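Local coordinates for putative citrate lyase (Ralstonia eutropha, PDB 3QQW), which probably acts as a magnesium-dependent lyase of the citrate lyase family, perhaps cleaving (S)-citramalyl-CoA, and is built as a TIM beta/alpha-barrel, at residues R73-D78 with G110-I115; G176-V181 with A191-P196; R159-I164 with V212-A217; L228-A233 with P257-P262. One frame throughout, in Å; residues are numbered along the deposited sequence.

Interaction 1 of 4, residues R73-D78 with G110-I115; sequences RMIASD and GRLAYI
Ile75, in the last turn of helix 64-76, meets Arg111 and Leu112 with both its backbone and its side chain. Its carbonyl O lies 3.6 Å from CB of Arg111, while the side chain reaches past this point to Leu112. CG2 of Ile75 comes within 3.9 Å of the backbone N of Leu112. The other branch ends in CD1, which touches CD1 of Leu112 at 3.7 Å; Leu112 presents that methyl through a CG anti to its own N (chi1 -173°). Ala76 comes next. Its methyl turns from the second segment, and it is the carbonyl O that meets CD of Arg111, at 3.8 Å. At Ser77 the chain leaves helical geometry, and its OG bonds back to the carbonyl O of Met74, 2.7 Å away, tying the residue after the helix to the final turn. The carbonyl O of Ser77 faces the edge of the Arg111 guanidinium near its plane, a long approach of 4.3 Å to NE. The arginine, bent at chi3 (69°), thus runs alongside the carbonyls of Ile75, Ala76 and Ser77, at and just past the end of the helix, whose partial negative charge would probably favour the cation; its NH2 is hydrogen-bonded to the carbonyl O of Asn80, whose ND2 in turn reaches O of Ile75. Leu112 also packs on Ile104 and Val105 of helix 97-107, and Ile75 on Cys53 of strand 49-54. The contact joins the C-terminal end of helix 64-76 to the loop that runs from helix 97-107 into strand 115-117.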
loop_
_atom_site.group_PDB
_atom_site.type_symbol
_atom_site.label_atom_id
_atom_site.label_comp_id
_atom_site.label_asym_id
_atom_site.label_seq_id
_atom_site.Cartn_x
_atom_site.Cartn_y
_atom_site.Cartn_z
ATOM N N ARG C 73 21.290 26.872 -24.736
ATOM C CA ARG C 73 22.444 27.761 -24.796
ATOM C C ARG C 73 23.153 27.836 -23.429
ATOM O O ARG C 73 24.366 27.732 -23.374
ATOM C CB ARG C 73 22.023 29.168 -25.294
ATOM C CG ARG C 73 23.170 30.185 -25.271
ATOM C CD ARG C 73 22.862 31.550 -25.871
ATOM N NE ARG C 73 21.579 32.118 -25.443
ATOM C CZ ARG C 73 21.362 32.770 -24.300
ATOM N NH1 ARG C 73 22.342 32.925 -23.414
ATOM N NH2 ARG C 73 20.153 33.241 -24.019
HETATM N N MSE C 74 22.399 28.003 -22.345
HETATM C CA MSE C 74 22.917 28.098 -20.982
HETATM C C MSE C 74 23.600 26.800 -20.580
HETATM O O MSE C 74 24.692 26.844 -20.028
HETATM C CB MSE C 74 21.767 28.439 -19.997
HETATM C CG MSE C 74 21.291 29.888 -20.143
HETATM SE SE MSE C 74 22.723 31.212 -19.935
HETATM C CE MSE C 74 22.907 31.176 -18.054
ATOM N N ILE C 75 22.972 25.644 -20.878
ATOM C CA ILE C 75 23.499 24.317 -20.533
ATOM C C ILE C 75 24.807 24.045 -21.347
ATOM O O ILE C 75 25.753 23.498 -20.799
ATOM C CB ILE C 75 22.405 23.205 -20.703
ATOM C CG1 ILE C 75 21.299 23.367 -19.627
ATOM C CG2 ILE C 75 23.006 21.796 -20.639
ATOM C CD1 ILE C 75 20.112 22.378 -19.720
ATOM N N ALA C 76 24.852 24.455 -22.612
ATOM C CA ALA C 76 26.013 24.270 -23.482
ATOM C C ALA C 76 27.161 25.211 -23.134
ATOM O O ALA C 76 28.302 24.904 -23.456
ATOM C CB ALA C 76 25.611 24.496 -24.937
ATOM N N SER C 77 26.863 26.359 -22.515
ATOM C CA SER C 77 27.831 27.424 -22.254
ATOM C C SER C 77 28.905 27.052 -21.246
ATOM O O SER C 77 28.736 26.125 -20.463
ATOM C CB SER C 77 27.127 28.702 -21.799
ATOM O OG SER C 77 26.672 28.574 -20.466
ATOM N N ASP C 78 30.004 27.821 -21.273
ATOM C CA ASP C 78 31.172 27.749 -20.392
ATOM C C ASP C 78 30.777 28.059 -18.941
ATOM O O ASP C 78 31.468 27.621 -18.008
ATOM C CB ASP C 78 32.251 28.718 -20.888
ATOM C CG ASP C 78 32.834 28.332 -22.242
ATOM O OD1 ASP C 78 32.882 27.117 -22.541
ATOM O OD2 ASP C 78 33.276 29.246 -22.989
ATOM N N GLY C 110 26.207 18.373 -25.616
ATOM C CA GLY C 110 26.518 17.126 -24.915
ATOM C C GLY C 110 26.681 17.258 -23.406
ATOM O O GLY C 110 27.129 16.323 -22.739
ATOM N N ARG C 111 26.326 18.419 -22.855
ATOM C CA ARG C 111 26.481 18.690 -21.429
ATOM C C ARG C 111 25.192 18.431 -20.632
ATOM O O ARG C 111 25.253 18.434 -19.407
ATOM C CB ARG C 111 26.989 20.124 -21.203
ATOM C CG ARG C 111 28.398 20.361 -21.813
ATOM C CD ARG C 111 29.010 21.716 -21.461
ATOM N NE ARG C 111 29.423 21.936 -20.071
ATOM C CZ ARG C 111 29.898 21.023 -19.217
ATOM N NH1 ARG C 111 29.985 19.743 -19.573
ATOM N NH2 ARG C 111 30.277 21.380 -17.998
ATOM N N LEU C 112 24.058 18.135 -21.306
ATOM C CA LEU C 112 22.764 17.887 -20.662
ATOM C C LEU C 112 22.854 16.746 -19.657
ATOM O O LEU C 112 23.220 15.632 -20.026
ATOM C CB LEU C 112 21.695 17.611 -21.717
ATOM C CG LEU C 112 20.225 17.495 -21.244
ATOM C CD1 LEU C 112 19.716 18.780 -20.583
ATOM C CD2 LEU C 112 19.354 17.129 -22.401
ATOM N N ALA C 113 22.585 17.046 -18.368
ATOM C CA ALA C 113 22.713 16.074 -17.288
ATOM C C ALA C 113 21.518 15.107 -17.247
ATOM O O ALA C 113 21.702 13.923 -16.948
ATOM C CB ALA C 113 22.850 16.792 -15.953
ATOM N N TYR C 114 20.304 15.618 -17.521
ATOM C CA TYR C 114 19.052 14.866 -17.480
ATOM C C TYR C 114 17.898 15.678 -18.040
ATOM O O TYR C 114 17.995 16.904 -18.179
ATOM C CB TYR C 114 18.695 14.426 -16.030
ATOM C CG TYR C 114 18.663 15.564 -15.049
ATOM C CD1 TYR C 114 17.500 16.310 -14.848
ATOM C CD2 TYR C 114 19.793 15.903 -14.308
ATOM C CE1 TYR C 114 17.475 17.388 -13.961
ATOM C CE2 TYR C 114 19.782 16.985 -13.430
ATOM C CZ TYR C 114 18.622 17.723 -13.262
ATOM O OH TYR C 114 18.608 18.767 -12.367
ATOM N N ILE C 115 16.775 14.988 -18.290
ATOM C CA ILE C 115 15.524 15.612 -18.688
ATOM C C ILE C 115 14.493 15.207 -17.645
ATOM O O ILE C 115 14.354 14.024 -17.321
ATOM C CB ILE C 115 15.092 15.266 -20.140
ATOM C CG1 ILE C 115 15.955 16.042 -21.136
ATOM C CG2 ILE C 115 13.597 15.546 -20.376
ATOM C CD1 ILE C 115 15.928 15.477 -22.470
#

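Interaction 2 of 4, residues G176-V181 with A191-P196; sequences GLMDFV and AAMRSP
The carbonyl O of Leu177 accepts the backbone N of Val181 at 2.9 Å, a helical bond that sets these two side chains, one turn apart, facing Met193. Leu177 sends CD2 to 3.3 Å from the carbonyl O of Met193, a close apolar-to-polar approach, with CG anti to its backbone N (chi1 174°). Val181 offers its whole fork: CG2 lies 3.7 Å from CG of Met193 and CG1 hardly farther, so the methylene rests against both methyls. Beyond that point the Met193 chain, modelled as selenomethionine, places SE 3.8 Å from CA of Met178. The bend at chi3 (55°) then brings CE of Met193 to 3.7 Å from CG of Met178, also a selenomethionine, and against CB of that residue as well. In the TIM barrel, helix 177-182 directly follows strand 170-175, at the C-terminal end of the strands where this fold carries its active site. The 191-196 loop lies against that short helix before the chain enters helix 202-217, whose Leu204 packs on Leu177 and Val181. Asp179, predicted to bind magnesium, points its CB away from Met193; its OD2 forms a salt bridge with Lys119 and lies close to Glu153, the other predicted metal ligand. Within the loop, OG of Ser195 is hydrogen-bonded to Asp239 and Gln198.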
loop_
_atom_site.group_PDB
_atom_site.type_symbol
_atom_site.label_atom_id
_atom_site.label_comp_id
_atom_site.label_asym_id
_atom_site.label_seq_id
_atom_site.Cartn_x
_atom_site.Cartn_y
_atom_site.Cartn_z
ATOM N N GLY C 176 5.581 14.824 -7.034
ATOM C CA GLY C 176 4.934 16.101 -7.295
ATOM C C GLY C 176 3.701 16.222 -6.427
ATOM O O GLY C 176 2.606 15.837 -6.842
ATOM N N LEU C 177 3.888 16.733 -5.193
ATOM C CA LEU C 177 2.839 16.875 -4.186
ATOM C C LEU C 177 1.670 17.760 -4.663
ATOM O O LEU C 177 0.507 17.334 -4.603
ATOM C CB LEU C 177 3.437 17.437 -2.871
ATOM C CG LEU C 177 2.459 17.787 -1.744
ATOM C CD1 LEU C 177 1.791 16.529 -1.167
ATOM C CD2 LEU C 177 3.159 18.575 -0.672
HETATM N N MSE C 178 1.981 18.984 -5.111
HETATM C CA MSE C 178 0.979 19.961 -5.517
HETATM C C MSE C 178 0.046 19.451 -6.623
HETATM O O MSE C 178 -1.167 19.516 -6.439
HETATM C CB MSE C 178 1.619 21.270 -5.942
HETATM C CG MSE C 178 0.610 22.390 -5.968
HETATM SE SE MSE C 178 1.399 24.091 -6.263
HETATM C CE MSE C 178 0.480 25.034 -4.748
ATOM N N ASP C 179 0.591 18.938 -7.746
ATOM C CA ASP C 179 -0.228 18.453 -8.860
ATOM C C ASP C 179 -0.974 17.187 -8.487
ATOM O O ASP C 179 -2.079 16.975 -8.965
ATOM C CB ASP C 179 0.625 18.246 -10.115
ATOM C CG ASP C 179 1.142 19.561 -10.690
ATOM O OD1 ASP C 179 0.306 20.446 -11.002
ATOM O OD2 ASP C 179 2.378 19.720 -10.787
ATOM N N PHE C 180 -0.392 16.370 -7.615
ATOM C CA PHE C 180 -0.985 15.140 -7.136
ATOM C C PHE C 180 -2.227 15.465 -6.311
ATOM O O PHE C 180 -3.289 14.890 -6.575
ATOM C CB PHE C 180 0.038 14.293 -6.336
ATOM C CG PHE C 180 -0.530 12.979 -5.859
ATOM C CD1 PHE C 180 -0.873 11.971 -6.776
ATOM C CD2 PHE C 180 -0.794 12.768 -4.508
ATOM C CE1 PHE C 180 -1.433 10.775 -6.339
ATOM C CE2 PHE C 180 -1.381 11.577 -4.075
ATOM C CZ PHE C 180 -1.679 10.584 -4.992
ATOM N N VAL C 181 -2.117 16.424 -5.379
ATOM C CA VAL C 181 -3.225 16.863 -4.524
ATOM C C VAL C 181 -4.344 17.511 -5.379
ATOM O O VAL C 181 -5.514 17.221 -5.145
ATOM C CB VAL C 181 -2.719 17.808 -3.392
ATOM C CG1 VAL C 181 -3.850 18.589 -2.742
ATOM C CG2 VAL C 181 -1.946 17.024 -2.339
ATOM N N ALA C 191 -4.123 22.076 3.985
ATOM C CA ALA C 191 -3.276 21.860 5.170
ATOM C C ALA C 191 -2.339 20.639 5.027
ATOM O O ALA C 191 -1.293 20.579 5.689
ATOM C CB ALA C 191 -4.141 21.694 6.401
ATOM N N ALA C 192 -2.736 19.668 4.179
ATOM C CA ALA C 192 -1.975 18.446 3.903
ATOM C C ALA C 192 -0.887 18.706 2.867
ATOM O O ALA C 192 0.005 17.888 2.719
ATOM C CB ALA C 192 -2.906 17.331 3.441
HETATM N N MSE C 193 -0.916 19.859 2.195
HETATM C CA MSE C 193 0.100 20.199 1.215
HETATM C C MSE C 193 1.319 20.801 1.870
HETATM O O MSE C 193 2.279 21.176 1.196
HETATM C CB MSE C 193 -0.477 21.132 0.170
HETATM C CG MSE C 193 -0.930 20.384 -1.042
HETATM SE SE MSE C 193 -0.816 21.519 -2.523
HETATM C CE MSE C 193 1.184 22.073 -2.360
ATOM N N ARG C 194 1.290 20.886 3.195
ATOM C CA ARG C 194 2.406 21.397 3.987
ATOM C C ARG C 194 2.679 20.443 5.137
ATOM O O ARG C 194 1.910 19.513 5.364
ATOM C CB ARG C 194 2.146 22.840 4.483
ATOM C CG ARG C 194 0.828 23.030 5.202
ATOM C CD ARG C 194 0.537 24.473 5.532
ATOM N NE ARG C 194 -0.653 24.562 6.374
ATOM C CZ ARG C 194 -1.832 25.034 5.976
ATOM N NH1 ARG C 194 -1.991 25.492 4.736
ATOM N NH2 ARG C 194 -2.860 25.061 6.817
ATOM N N SER C 195 3.803 20.639 5.818
ATOM C CA SER C 195 4.187 19.808 6.953
ATOM C C SER C 195 3.368 20.182 8.196
ATOM O O SER C 195 3.036 21.360 8.363
ATOM C CB SER C 195 5.679 19.945 7.225
ATOM O OG SER C 195 6.399 19.424 6.124
ATOM N N PRO C 196 2.971 19.205 9.048
ATOM C CA PRO C 196 3.273 17.758 9.006
ATOM C C PRO C 196 2.300 16.892 8.155
ATOM O O PRO C 196 2.548 15.695 7.983
ATOM C CB PRO C 196 3.192 17.370 10.493
ATOM C CG PRO C 196 2.147 18.274 11.059
ATOM C CD PRO C 196 2.178 19.551 10.247
#

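Interaction 3 of 4, residues R159-I164 with V212-A217; sequences RDVFQI and VAAALA
The methyl of Ala214 is the bump in this contact, and the hollow is formed by Val161 and Phe162. CB of Ala214 sits 3.7 Å from the centroid of the Phe162 ring and only 2° off its normal, a CH-pi contact centred on the face. The same methyl lies 3.8 Å from CG2 of Val161 and equally near CG1, so it sits in the corner where the ring face meets the valine fork. Val161 turns both branches to it with CG1 between the backbone N and the carbonyl carbon (chi1 73°), the crowded position. The ring also extends along the backbone of helix 202-217: CE1 comes 3.6 Å from CA of Ala214, and CZ meets the CB of Ala213 at 4.1 Å. One turn on, CB of Ala217 approaches CE1 of Phe162 obliquely at 4.4 Å. Because the alanines project so little, the helices come near each other, with the CA atoms of Phe162 and Ala214 5.1 Å apart. These helices flank strand 170-175, with which Val161 and Ala215 both pack at Leu173. Arg159 and Asp160, beside the packed residues, form a two-nitrogen salt bridge, NE and NH2 each meeting one carboxylate oxygen. A neighbouring subunit also packs here, its Arg159 on Phe162, its Arg206 on Ala213 and its His155 on Ala217. Between the two segments the contact is wholly apolar, with no directional polar bond, so the fit depends on shape and dispersion.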
loop_
_atom_site.group_PDB
_atom_site.type_symbol
_atom_site.label_atom_id
_atom_site.label_comp_id
_atom_site.label_asym_id
_atom_site.label_seq_id
_atom_site.Cartn_x
_atom_site.Cartn_y
_atom_site.Cartn_z
ATOM N N ARG C 159 -0.601 4.953 -10.030
ATOM C CA ARG C 159 -1.113 3.615 -10.307
ATOM C C ARG C 159 -0.050 2.798 -11.076
ATOM O O ARG C 159 0.202 1.647 -10.712
ATOM C CB ARG C 159 -2.431 3.717 -11.106
ATOM C CG ARG C 159 -3.065 2.397 -11.541
ATOM C CD ARG C 159 -3.968 2.597 -12.775
ATOM N NE ARG C 159 -3.245 3.169 -13.924
ATOM C CZ ARG C 159 -3.657 4.220 -14.639
ATOM N NH1 ARG C 159 -4.819 4.815 -14.358
ATOM N NH2 ARG C 159 -2.910 4.689 -15.638
ATOM N N ASP C 160 0.614 3.430 -12.068
ATOM C CA ASP C 160 1.624 2.809 -12.928
ATOM C C ASP C 160 3.062 2.995 -12.477
ATOM O O ASP C 160 3.968 2.683 -13.251
ATOM C CB ASP C 160 1.503 3.363 -14.360
ATOM C CG ASP C 160 0.193 3.061 -15.066
ATOM O OD1 ASP C 160 -0.547 2.162 -14.599
ATOM O OD2 ASP C 160 -0.049 3.649 -16.130
ATOM N N VAL C 161 3.286 3.434 -11.225
ATOM C CA VAL C 161 4.634 3.729 -10.722
ATOM C C VAL C 161 5.633 2.535 -10.879
ATOM O O VAL C 161 6.781 2.776 -11.294
ATOM C CB VAL C 161 4.657 4.332 -9.305
ATOM C CG1 VAL C 161 4.337 3.302 -8.203
ATOM C CG2 VAL C 161 5.976 5.062 -9.062
ATOM N N PHE C 162 5.201 1.279 -10.618
ATOM C CA PHE C 162 6.091 0.127 -10.734
ATOM C C PHE C 162 6.432 -0.188 -12.198
ATOM O O PHE C 162 7.544 -0.653 -12.495
ATOM C CB PHE C 162 5.513 -1.099 -10.020
ATOM C CG PHE C 162 5.806 -1.053 -8.539
ATOM C CD1 PHE C 162 6.966 -1.628 -8.024
ATOM C CD2 PHE C 162 4.943 -0.401 -7.659
ATOM C CE1 PHE C 162 7.245 -1.562 -6.649
ATOM C CE2 PHE C 162 5.235 -0.323 -6.288
ATOM C CZ PHE C 162 6.379 -0.903 -5.794
ATOM N N GLN C 163 5.515 0.127 -13.100
ATOM C CA GLN C 163 5.720 -0.054 -14.534
ATOM C C GLN C 163 6.650 1.062 -15.053
ATOM O O GLN C 163 7.600 0.791 -15.781
ATOM C CB GLN C 163 4.369 -0.052 -15.234
ATOM C CG GLN C 163 4.366 -0.726 -16.550
ATOM C CD GLN C 163 2.957 -1.113 -16.867
ATOM O OE1 GLN C 163 2.059 -0.263 -16.979
ATOM N NE2 GLN C 163 2.716 -2.411 -16.959
ATOM N N ILE C 164 6.420 2.304 -14.597
ATOM C CA ILE C 164 7.254 3.461 -14.946
ATOM C C ILE C 164 8.697 3.199 -14.471
ATOM O O ILE C 164 9.621 3.358 -15.251
ATOM C CB ILE C 164 6.651 4.770 -14.349
ATOM C CG1 ILE C 164 5.374 5.188 -15.111
ATOM C CG2 ILE C 164 7.678 5.902 -14.307
ATOM C CD1 ILE C 164 4.535 6.297 -14.489
ATOM N N VAL C 212 8.619 5.662 -3.514
ATOM C CA VAL C 212 9.943 5.337 -2.981
ATOM C C VAL C 212 10.185 3.821 -3.145
ATOM O O VAL C 212 11.239 3.425 -3.639
ATOM C CB VAL C 212 10.121 5.802 -1.520
ATOM C CG1 VAL C 212 11.412 5.257 -0.908
ATOM C CG2 VAL C 212 10.101 7.320 -1.437
ATOM N N ALA C 213 9.189 2.997 -2.789
ATOM C CA ALA C 213 9.268 1.547 -2.931
ATOM C C ALA C 213 9.552 1.134 -4.388
ATOM O O ALA C 213 10.391 0.267 -4.601
ATOM C CB ALA C 213 7.973 0.896 -2.435
ATOM N N ALA C 214 8.883 1.784 -5.373
ATOM C CA ALA C 214 9.039 1.507 -6.804
ATOM C C ALA C 214 10.418 1.913 -7.305
ATOM O O ALA C 214 11.022 1.187 -8.088
ATOM C CB ALA C 214 7.962 2.228 -7.601
ATOM N N ALA C 215 10.898 3.086 -6.855
ATOM C CA ALA C 215 12.183 3.648 -7.225
ATOM C C ALA C 215 13.306 2.776 -6.710
ATOM O O ALA C 215 14.119 2.277 -7.511
ATOM C CB ALA C 215 12.310 5.066 -6.682
ATOM N N LEU C 216 13.308 2.510 -5.387
ATOM C CA LEU C 216 14.345 1.703 -4.753
ATOM C C LEU C 216 14.335 0.262 -5.253
ATOM O O LEU C 216 15.406 -0.317 -5.396
ATOM C CB LEU C 216 14.264 1.762 -3.226
ATOM C CG LEU C 216 14.480 3.143 -2.607
ATOM C CD1 LEU C 216 14.269 3.088 -1.141
ATOM C CD2 LEU C 216 15.843 3.726 -2.963
ATOM N N ALA C 217 13.162 -0.283 -5.601
ATOM C CA ALA C 217 13.065 -1.639 -6.162
ATOM C C ALA C 217 13.757 -1.740 -7.515
ATOM O O ALA C 217 14.135 -2.828 -7.915
ATOM C CB ALA C 217 11.608 -2.047 -6.312
#

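Interaction 4 of 4, residues L228-A233 with P257-P262; sequences LNLKDA and PAQIQP
Gln259 reaches across to the carbonyl O of Asn229, its NE2 donating a hydrogen bond of 2.9 Å at an N-H...O angle of 150°. The oxygen lies almost in the amide plane of the glutamine, yet the donor stands well above the carbonyl plane of Asn229. On the way, CG of Gln259 passes 3.6 Å from the carbonyl O of Leu230, and CD2 of Leu230 lies 3.9 Å from NE2. The methyl of Ala258 approaches the same Leu230 oxygen at 3.6 Å and borders CA of Lys231. Farther along, the ring of Pro262 meets Ala233, CG to CB at 3.9 Å, while its CB faces the alanine carbonyl. Both segments follow neighbouring strands of the TIM barrel, 221-224 and 251-254, and the contact joins the loop leading into helix 233-247 to the region leading into helix 260-267, at the C-terminal end of the strands. The amide of Gln259 is fixed from outside too: NE2 also gives a hydrogen bond to the carbonyl O of Cys227, and OE1 accepts from the backbone N of Ile255. Extended beyond CG (chi2 -173°), the side chain carries NE2 across to the carbonyls of Cys227 and Asn229, while OE1 stays with the backbone just before its own segment. Asn229 is positioned by an Asx motif, its OD1 accepting the backbone N of Asp232 at 2.9 Å and, weakly, that of Lys231. Asp232 is the N-cap of helix 233-247, with OD1 bonded weakly to the backbone N of Glu234. From that helix Ile236 packs on Gln259 and Pro262.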
loop_
_atom_site.group_PDB
_atom_site.type_symbol
_atom_site.label_atom_id
_atom_site.label_comp_id
_atom_site.label_asym_id
_atom_site.label_seq_id
_atom_site.Cartn_x
_atom_site.Cartn_y
_atom_site.Cartn_z
ATOM N N LEU C 228 7.933 24.524 1.291
ATOM C CA LEU C 228 7.304 25.803 0.922
ATOM C C LEU C 228 7.903 26.992 1.720
ATOM O O LEU C 228 7.761 28.149 1.304
ATOM C CB LEU C 228 5.770 25.728 1.037
ATOM C CG LEU C 228 5.130 24.762 0.012
ATOM C CD1 LEU C 228 3.696 24.514 0.313
ATOM C CD2 LEU C 228 5.316 25.228 -1.443
ATOM N N ASN C 229 8.639 26.690 2.807
ATOM C CA ASN C 229 9.384 27.671 3.572
ATOM C C ASN C 229 10.695 27.893 2.836
ATOM O O ASN C 229 11.506 26.971 2.706
ATOM C CB ASN C 229 9.597 27.204 5.004
ATOM C CG ASN C 229 10.021 28.325 5.907
ATOM O OD1 ASN C 229 10.964 29.070 5.608
ATOM N ND2 ASN C 229 9.312 28.478 7.023
ATOM N N LEU C 230 10.880 29.093 2.298
ATOM C CA LEU C 230 12.013 29.421 1.439
ATOM C C LEU C 230 13.300 29.748 2.158
ATOM O O LEU C 230 14.358 29.514 1.568
ATOM C CB LEU C 230 11.647 30.605 0.526
ATOM C CG LEU C 230 10.486 30.381 -0.461
ATOM C CD1 LEU C 230 10.317 31.565 -1.381
ATOM C CD2 LEU C 230 10.692 29.141 -1.297
ATOM N N LYS C 231 13.246 30.324 3.384
ATOM C CA LYS C 231 14.473 30.790 4.042
ATOM C C LYS C 231 14.761 30.198 5.438
ATOM O O LYS C 231 15.913 30.289 5.879
ATOM C CB LYS C 231 14.455 32.330 4.140
ATOM C CG LYS C 231 14.501 33.043 2.779
ATOM C CD LYS C 231 13.881 34.433 2.851
ATOM C CE LYS C 231 13.955 35.161 1.532
ATOM N NZ LYS C 231 13.443 36.547 1.641
ATOM N N ASP C 232 13.751 29.630 6.145
ATOM C CA ASP C 232 13.978 29.080 7.489
ATOM C C ASP C 232 14.661 27.715 7.376
ATOM O O ASP C 232 13.995 26.722 7.090
ATOM C CB ASP C 232 12.666 29.006 8.303
ATOM C CG ASP C 232 12.792 28.718 9.787
ATOM O OD1 ASP C 232 13.752 28.016 10.183
ATOM O OD2 ASP C 232 11.877 29.109 10.544
ATOM N N ALA C 233 15.995 27.681 7.615
ATOM C CA ALA C 233 16.844 26.485 7.521
ATOM C C ALA C 233 16.341 25.315 8.373
ATOM O O ALA C 233 16.357 24.185 7.889
ATOM C CB ALA C 233 18.278 26.807 7.892
ATOM N N PRO C 257 17.723 29.443 -3.172
ATOM C CA PRO C 257 19.095 29.039 -2.816
ATOM C C PRO C 257 19.334 28.729 -1.337
ATOM O O PRO C 257 20.178 27.891 -1.025
ATOM C CB PRO C 257 19.931 30.241 -3.254
ATOM C CG PRO C 257 19.169 30.804 -4.409
ATOM C CD PRO C 257 17.733 30.681 -3.981
ATOM N N ALA C 258 18.598 29.377 -0.436
ATOM C CA ALA C 258 18.740 29.178 1.002
ATOM C C ALA C 258 18.335 27.745 1.424
ATOM O O ALA C 258 18.689 27.318 2.515
ATOM C CB ALA C 258 17.914 30.215 1.746
ATOM N N GLN C 259 17.623 27.001 0.555
ATOM C CA GLN C 259 17.168 25.620 0.824
ATOM C C GLN C 259 18.241 24.562 0.541
ATOM O O GLN C 259 18.157 23.473 1.098
ATOM C CB GLN C 259 15.919 25.266 -0.006
ATOM C CG GLN C 259 14.760 26.224 0.165
ATOM C CD GLN C 259 13.502 25.786 -0.507
ATOM O OE1 GLN C 259 13.494 25.370 -1.656
ATOM N NE2 GLN C 259 12.387 25.944 0.179
ATOM N N ILE C 260 19.249 24.885 -0.307
ATOM C CA ILE C 260 20.285 23.956 -0.769
ATOM C C ILE C 260 21.085 23.340 0.392
ATOM O O ILE C 260 21.008 22.116 0.567
ATOM C CB ILE C 260 21.203 24.581 -1.855
ATOM C CG1 ILE C 260 20.356 24.970 -3.093
ATOM C CG2 ILE C 260 22.373 23.619 -2.226
ATOM C CD1 ILE C 260 21.026 25.810 -4.121
ATOM N N GLN C 261 21.848 24.150 1.152
ATOM C CA GLN C 261 22.663 23.639 2.242
ATOM C C GLN C 261 21.818 22.852 3.272
ATOM O O GLN C 261 22.213 21.719 3.542
ATOM C CB GLN C 261 23.500 24.747 2.893
ATOM C CG GLN C 261 24.982 24.370 3.042
ATOM C CD GLN C 261 25.726 24.248 1.731
ATOM O OE1 GLN C 261 25.895 25.218 0.996
ATOM N NE2 GLN C 261 26.186 23.052 1.428
ATOM N N PRO C 262 20.633 23.315 3.766
ATOM C CA PRO C 262 19.848 22.469 4.704
ATOM C C PRO C 262 19.445 21.109 4.104
ATOM O O PRO C 262 19.477 20.112 4.823
ATOM C CB PRO C 262 18.604 23.313 5.004
ATOM C CG PRO C 262 19.008 24.700 4.712
ATOM C CD PRO C 262 19.989 24.633 3.585
#

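Overall arrangement
All four contacts belong to one TIM barrel. Interaction 1 lies near the N-terminal ends of strands 85-88 and 115-117, and its centre is about 31 Å from that of interaction 2, on the opposite side of the chain's centre. Interactions 2 and 4 follow strands at their C-terminal ends and touch: O of Met193 is 3.7 Å from CD1 of Leu228. Interaction 2 is nearest the predicted site, carrying Asp179, with the Met178 side chain about 7 Å from that of Glu153; in interaction 3 the Val161 side chain is about 10 Å from that of Glu153. Interaction 3 spans interaction 2 in sequence, their nearest atoms about 7 Å apart, and alone meets another subunit.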